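Local coordinates for coat protein (Sulfolobus turreted icosahedral virus, PDB 2BBD) that forms the capsid shell of an archaeal virus, a structural protein whose architecture points to common ancestry with capsid proteins of eukaryotic and bacterial viruses, at residues 62-67 with 131-136; 73-78 with 183-188. All blocks are in the same frame, centred on the assembly; numbering follows the deposited sequence.

Interaction 1. Residues 62-67 with 131-136; sequences QTFNLS and IILSIL
Phe64 and Ile135 face each other as a non-hydrogen-bonded pair of the antiparallel strands 62-67 and 131-136, their side chains side by side. From CB, with CG anti to the carbonyl carbon (chi1 -78°), the Phe64 ring runs alongside the isoleucine: CD1 lies 3.8 Å from Ile135 CG1, and CE1 is 3.7 Å from that CG1 and also touches CG2 and CD1. The branched isoleucine thus lines a ring edge, while Trp116 and Phe118 meet the ring edge-to-face. Leu66 CD1 reaches across to Leu133 CB at 4.0 Å, continuing the apolar face that packs against strands 29-43 and 108-123, the facing sheet of a jelly-roll-like sandwich.

Alternating with these pairs, the backbone bonds come in couples at Thr63-Leu136, Asn65-Ser134 and Ser67-Ile132; Ser134 N to Asn65 O is nearly straight (172°). At one end Gln62 and Thr63 both donate to Leu136 O, a classic beta bulge. On the other face short hydroxyls and an amide sit among Ile132 and Leu136, and Leu136 CB and CD2 pack against Thr63 OG1 and the Gln62 side chain. A water 2.9 Å from Thr63 OG1 donates to Ser134 O; a second lies between the hydroxyls of Ser67 and Ser134, 2.7 Å from Ile132 O. The chemistry implies an apolar inner face against a mixed outer one, where two waters serve carbonyls and hydroxyls between isoleucine and leucine patches.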
loop_
_atom_site.group_PDB
_atom_site.type_symbol
_atom_site.label_atom_id
_atom_site.label_comp_id
_atom_site.label_asym_id
_atom_site.label_seq_id
_atom_site.Cartn_x
_atom_site.Cartn_y
_atom_site.Cartn_z
ATOM N N GLN A 62 -8.785 -1.531 8.806
ATOM C CA GLN A 62 -7.566 -1.653 9.585
ATOM C C GLN A 62 -6.445 -2.227 8.714
ATOM O O GLN A 62 -5.395 -1.601 8.566
ATOM C CB GLN A 62 -7.791 -2.532 10.821
ATOM C CG GLN A 62 -6.570 -2.630 11.731
ATOM C CD GLN A 62 -6.910 -3.104 13.138
ATOM O OE1 GLN A 62 -7.754 -2.507 13.816
ATOM N NE2 GLN A 62 -6.244 -4.175 13.589
ATOM N N THR A 63 -6.659 -3.408 8.131
ATOM C CA THR A 63 -5.633 -4.012 7.279
ATOM C C THR A 63 -6.196 -4.796 6.098
ATOM O O THR A 63 -7.308 -5.330 6.157
ATOM C CB THR A 63 -4.720 -4.994 8.062
ATOM O OG1 THR A 63 -5.495 -6.118 8.488
ATOM C CG2 THR A 63 -4.099 -4.332 9.278
ATOM N N PHE A 64 -5.417 -4.841 5.023
ATOM C CA PHE A 64 -5.763 -5.607 3.830
ATOM C C PHE A 64 -4.714 -6.691 3.700
ATOM O O PHE A 64 -3.513 -6.417 3.806
ATOM C CB PHE A 64 -5.682 -4.778 2.548
ATOM C CG PHE A 64 -6.843 -3.869 2.329
ATOM C CD1 PHE A 64 -8.111 -4.379 2.110
ATOM C CD2 PHE A 64 -6.659 -2.490 2.290
ATOM C CE1 PHE A 64 -9.184 -3.526 1.845
ATOM C CE2 PHE A 64 -7.719 -1.637 2.028
ATOM C CZ PHE A 64 -8.985 -2.156 1.804
ATOM N N ASN A 65 -5.156 -7.917 3.468
ATOM C CA ASN A 65 -4.218 -9.006 3.266
ATOM C C ASN A 65 -4.607 -9.791 2.020
ATOM O O ASN A 65 -5.692 -10.371 1.950
ATOM C CB ASN A 65 -4.176 -9.919 4.489
ATOM C CG ASN A 65 -3.089 -10.958 4.387
ATOM O OD1 ASN A 65 -3.217 -11.952 3.655
ATOM N ND2 ASN A 65 -1.997 -10.734 5.105
ATOM N N LEU A 66 -3.725 -9.794 1.027
ATOM C CA LEU A 66 -3.981 -10.518 -0.217
ATOM C C LEU A 66 -2.985 -11.665 -0.303
ATOM O O LEU A 66 -1.765 -11.456 -0.286
ATOM C CB LEU A 66 -3.830 -9.601 -1.433
ATOM C CG LEU A 66 -4.118 -10.273 -2.781
ATOM C CD1 LEU A 66 -5.591 -10.687 -2.843
ATOM C CD2 LEU A 66 -3.788 -9.330 -3.913
ATOM N N SER A 67 -3.513 -12.881 -0.370
ATOM C CA SER A 67 -2.674 -14.060 -0.428
ATOM C C SER A 67 -3.316 -15.190 -1.234
ATOM O O SER A 67 -4.511 -15.166 -1.521
ATOM C CB SER A 67 -2.400 -14.546 0.995
ATOM O OG SER A 67 -3.585 -15.064 1.565
ATOM N N ILE A 131 -7.080 -17.826 -3.883
ATOM C CA ILE A 131 -6.656 -16.436 -3.783
ATOM C C ILE A 131 -7.654 -15.801 -2.812
ATOM O O ILE A 131 -8.856 -15.785 -3.075
ATOM C CB ILE A 131 -6.752 -15.704 -5.130
ATOM C CG1 ILE A 131 -5.928 -16.446 -6.193
ATOM C CG2 ILE A 131 -6.238 -14.272 -4.972
ATOM C CD1 ILE A 131 -6.061 -15.862 -7.601
ATOM N N ILE A 132 -7.159 -15.288 -1.692
ATOM C CA ILE A 132 -8.031 -14.680 -0.692
ATOM C C ILE A 132 -7.661 -13.254 -0.319
ATOM O O ILE A 132 -6.521 -12.980 0.045
ATOM C CB ILE A 132 -8.038 -15.517 0.619
ATOM C CG1 ILE A 132 -8.589 -16.920 0.347
ATOM C CG2 ILE A 132 -8.878 -14.817 1.684
ATOM C CD1 ILE A 132 -8.401 -17.872 1.509
ATOM N N LEU A 133 -8.633 -12.351 -0.419
ATOM C CA LEU A 133 -8.433 -10.961 -0.023
ATOM C C LEU A 133 -9.118 -10.820 1.336
ATOM O O LEU A 133 -10.339 -10.880 1.435
ATOM C CB LEU A 133 -9.075 -9.996 -1.021
ATOM C CG LEU A 133 -9.138 -8.539 -0.534
ATOM C CD1 LEU A 133 -7.735 -7.966 -0.350
ATOM C CD2 LEU A 133 -9.913 -7.709 -1.530
ATOM N N SER A 134 -8.331 -10.648 2.387
ATOM C CA SER A 134 -8.894 -10.503 3.714
ATOM C C SER A 134 -8.956 -9.035 4.122
ATOM O O SER A 134 -7.957 -8.320 4.088
ATOM C CB SER A 134 -8.067 -11.297 4.723
ATOM O OG SER A 134 -7.983 -12.659 4.335
ATOM N N ILE A 135 -10.146 -8.579 4.485
ATOM C CA ILE A 135 -10.296 -7.196 4.917
ATOM C C ILE A 135 -10.660 -7.181 6.385
ATOM O O ILE A 135 -11.746 -7.632 6.763
ATOM C CB ILE A 135 -11.413 -6.456 4.146
ATOM C CG1 ILE A 135 -11.161 -6.541 2.646
ATOM C CG2 ILE A 135 -11.458 -4.970 4.571
ATOM C CD1 ILE A 135 -12.293 -5.960 1.818
ATOM N N LEU A 136 -9.737 -6.705 7.216
ATOM C CA LEU A 136 -10.003 -6.572 8.644
ATOM C C LEU A 136 -10.493 -5.136 8.786
ATOM O O LEU A 136 -9.729 -4.179 8.583
ATOM C CB LEU A 136 -8.735 -6.781 9.475
ATOM C CG LEU A 136 -8.878 -6.460 10.981
ATOM C CD1 LEU A 136 -9.979 -7.315 11.643
ATOM C CD2 LEU A 136 -7.541 -6.692 11.648
HETATM O O HOH W 1 -6.351 -8.197 6.716
HETATM O O HOH W 2 -5.883 -13.087 2.703
#

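Interaction 2. Residues 73-78 with 183-188; sequences TLYSVS and PKVIEI
Tyr75 and Val185, paired across the parallel strands 75-78 and 183-188, supply the main apolar contact. Val185 CB sits over one face of the Tyr75 ring, 3.6 Å from its centroid, in a CH-pi contact, and both methyls also press on ring atoms, Val185 CG2 reaching Tyr75 CZ at 3.4 Å. Beta-branching gives valine the breadth to follow the ring from CD1 to CZ. Beyond the strands, Tyr75 OH bonds Asp119 O, anchoring the phenol's polar end.

Backbone bonds run in the staggered parallel pattern, ending with Glu187 N to Ser76 O at 2.8 Å. This is the parallel pairing in an otherwise antiparallel mixed sheet, and it lies where the two halves of the chain meet, consistent with the double jelly-roll fold of this lineage of major capsid proteins.

The polar side-chain contact is at Glu187, whose extended chain, CG anti to the backbone N (chi1 -165°), carries OE2 to Ser78. Ser78 OG donates to the syn lone pair of Glu187 OE2 at 2.5 Å, and Ser78 N meets the same OE2 at 2.9 Å from above the carboxylate plane. Ser78 is the N-cap of helix 79-89, its OG also bonded to Gly81 N, while Glu187 OE1 binds Tyr217 OH.

Water bridges Thr73 O to Pro183 O, and another accepts from Lys184 NZ and donates to Thr73 O.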
loop_
_atom_site.group_PDB
_atom_site.type_symbol
_atom_site.label_atom_id
_atom_site.label_comp_id
_atom_site.label_asym_id
_atom_site.label_seq_id
_atom_site.Cartn_x
_atom_site.Cartn_y
_atom_site.Cartn_z
ATOM N N THR A 73 1.951 -14.357 0.389
ATOM C CA THR A 73 1.441 -12.999 0.519
ATOM C C THR A 73 1.857 -12.016 -0.566
ATOM O O THR A 73 3.043 -11.806 -0.811
ATOM C CB THR A 73 1.858 -12.428 1.867
ATOM O OG1 THR A 73 1.452 -13.341 2.893
ATOM C CG2 THR A 73 1.222 -11.048 2.104
ATOM N N LEU A 74 0.865 -11.412 -1.209
ATOM C CA LEU A 74 1.100 -10.420 -2.253
ATOM C C LEU A 74 1.026 -9.020 -1.632
ATOM O O LEU A 74 1.782 -8.125 -1.994
ATOM C CB LEU A 74 0.039 -10.549 -3.351
ATOM C CG LEU A 74 -0.028 -11.884 -4.099
ATOM C CD1 LEU A 74 -1.133 -11.846 -5.143
ATOM C CD2 LEU A 74 1.308 -12.154 -4.752
ATOM N N TYR A 75 0.103 -8.850 -0.693
ATOM C CA TYR A 75 -0.089 -7.582 0.001
ATOM C C TYR A 75 -0.394 -7.804 1.471
ATOM O O TYR A 75 -1.129 -8.722 1.840
ATOM C CB TYR A 75 -1.262 -6.801 -0.596
ATOM C CG TYR A 75 -0.957 -6.029 -1.854
ATOM C CD1 TYR A 75 -0.865 -4.630 -1.832
ATOM C CD2 TYR A 75 -0.787 -6.684 -3.072
ATOM C CE1 TYR A 75 -0.612 -3.908 -2.999
ATOM C CE2 TYR A 75 -0.532 -5.974 -4.242
ATOM C CZ TYR A 75 -0.448 -4.588 -4.198
ATOM O OH TYR A 75 -0.213 -3.894 -5.358
ATOM N N SER A 76 0.183 -6.941 2.299
ATOM C CA SER A 76 -0.031 -6.938 3.735
ATOM C C SER A 76 0.169 -5.462 4.090
ATOM O O SER A 76 1.285 -5.010 4.342
ATOM C CB SER A 76 0.999 -7.810 4.449
ATOM O OG SER A 76 0.691 -7.880 5.829
ATOM N N VAL A 77 -0.925 -4.714 4.077
ATOM C CA VAL A 77 -0.885 -3.281 4.344
ATOM C C VAL A 77 -2.121 -2.828 5.112
ATOM O O VAL A 77 -3.180 -3.459 5.052
ATOM C CB VAL A 77 -0.854 -2.485 3.022
ATOM C CG1 VAL A 77 0.372 -2.854 2.193
ATOM C CG2 VAL A 77 -2.120 -2.782 2.225
ATOM N N SER A 78 -1.982 -1.711 5.814
ATOM C CA SER A 78 -3.082 -1.138 6.573
ATOM C C SER A 78 -3.986 -0.404 5.583
ATOM O O SER A 78 -3.572 -0.110 4.467
ATOM C CB SER A 78 -2.540 -0.151 7.609
ATOM O OG SER A 78 -1.816 0.899 6.986
ATOM N N PRO A 183 4.010 -9.143 -7.182
ATOM C CA PRO A 183 4.103 -7.990 -6.289
ATOM C C PRO A 183 4.275 -8.469 -4.850
ATOM O O PRO A 183 3.763 -9.525 -4.477
ATOM C CB PRO A 183 2.775 -7.269 -6.519
ATOM C CG PRO A 183 1.841 -8.396 -6.871
ATOM C CD PRO A 183 2.681 -9.220 -7.811
ATOM N N LYS A 184 5.039 -7.712 -4.068
ATOM C CA LYS A 184 5.277 -8.017 -2.658
ATOM C C LYS A 184 5.201 -6.675 -1.922
ATOM O O LYS A 184 6.216 -6.086 -1.549
ATOM C CB LYS A 184 6.653 -8.649 -2.468
ATOM C CG LYS A 184 6.901 -9.163 -1.054
ATOM C CD LYS A 184 8.328 -9.650 -0.900
ATOM C CE LYS A 184 8.575 -10.260 0.471
ATOM N NZ LYS A 184 7.796 -11.518 0.676
ATOM N N VAL A 185 3.975 -6.200 -1.738
ATOM C CA VAL A 185 3.699 -4.921 -1.091
ATOM C C VAL A 185 3.405 -5.126 0.388
ATOM O O VAL A 185 2.308 -5.527 0.767
ATOM C CB VAL A 185 2.511 -4.248 -1.793
ATOM C CG1 VAL A 185 2.243 -2.877 -1.201
ATOM C CG2 VAL A 185 2.805 -4.153 -3.294
ATOM N N ILE A 186 4.397 -4.833 1.221
ATOM C CA ILE A 186 4.273 -5.043 2.654
ATOM C C ILE A 186 4.507 -3.780 3.478
ATOM O O ILE A 186 5.419 -2.999 3.193
ATOM C CB ILE A 186 5.291 -6.102 3.134
ATOM C CG1 ILE A 186 5.250 -7.338 2.226
ATOM C CG2 ILE A 186 5.005 -6.468 4.576
ATOM C CD1 ILE A 186 3.934 -8.114 2.266
ATOM N N GLU A 187 3.688 -3.591 4.509
ATOM C CA GLU A 187 3.848 -2.434 5.375
ATOM C C GLU A 187 4.529 -2.888 6.660
ATOM O O GLU A 187 4.077 -3.828 7.315
ATOM C CB GLU A 187 2.495 -1.788 5.699
ATOM C CG GLU A 187 2.645 -0.395 6.281
ATOM C CD GLU A 187 1.321 0.289 6.555
ATOM O OE1 GLU A 187 1.243 1.518 6.373
ATOM O OE2 GLU A 187 0.363 -0.390 6.964
ATOM N N ILE A 188 5.621 -2.218 7.015
ATOM C CA ILE A 188 6.381 -2.551 8.211
ATOM C C ILE A 188 6.511 -1.347 9.129
ATOM O O ILE A 188 7.022 -0.295 8.736
ATOM C CB ILE A 188 7.793 -3.044 7.846
ATOM C CG1 ILE A 188 7.690 -4.197 6.846
ATOM C CG2 ILE A 188 8.528 -3.491 9.111
ATOM C CD1 ILE A 188 9.027 -4.674 6.346
HETATM O O HOH W 3 4.620 -11.879 -2.875
HETATM O O HOH W 4 5.095 -11.732 1.142
#

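Both contacts belong to one mixed sheet, in which strands 61-68 and 72-78 are neighbours: Phe64 N lies 2.6 Å from Val77 O, a probable hydrogen bond, so four strands run side by side from 131-137 to 182-193. Each contact is partly buried, with five buried residues, but interaction 2 lies closer to the centre of the chain, at about 7 Å against 12 Å between centres. Strand 108-123 meets the apolar face of both, Phe118 touching Phe64 in one and Tyr75 in the other. Interaction 1 is antiparallel, with solvent-bridged hydroxyls on its mixed outer face; interaction 2 is parallel and adds a carboxylate gripping the start of a helix.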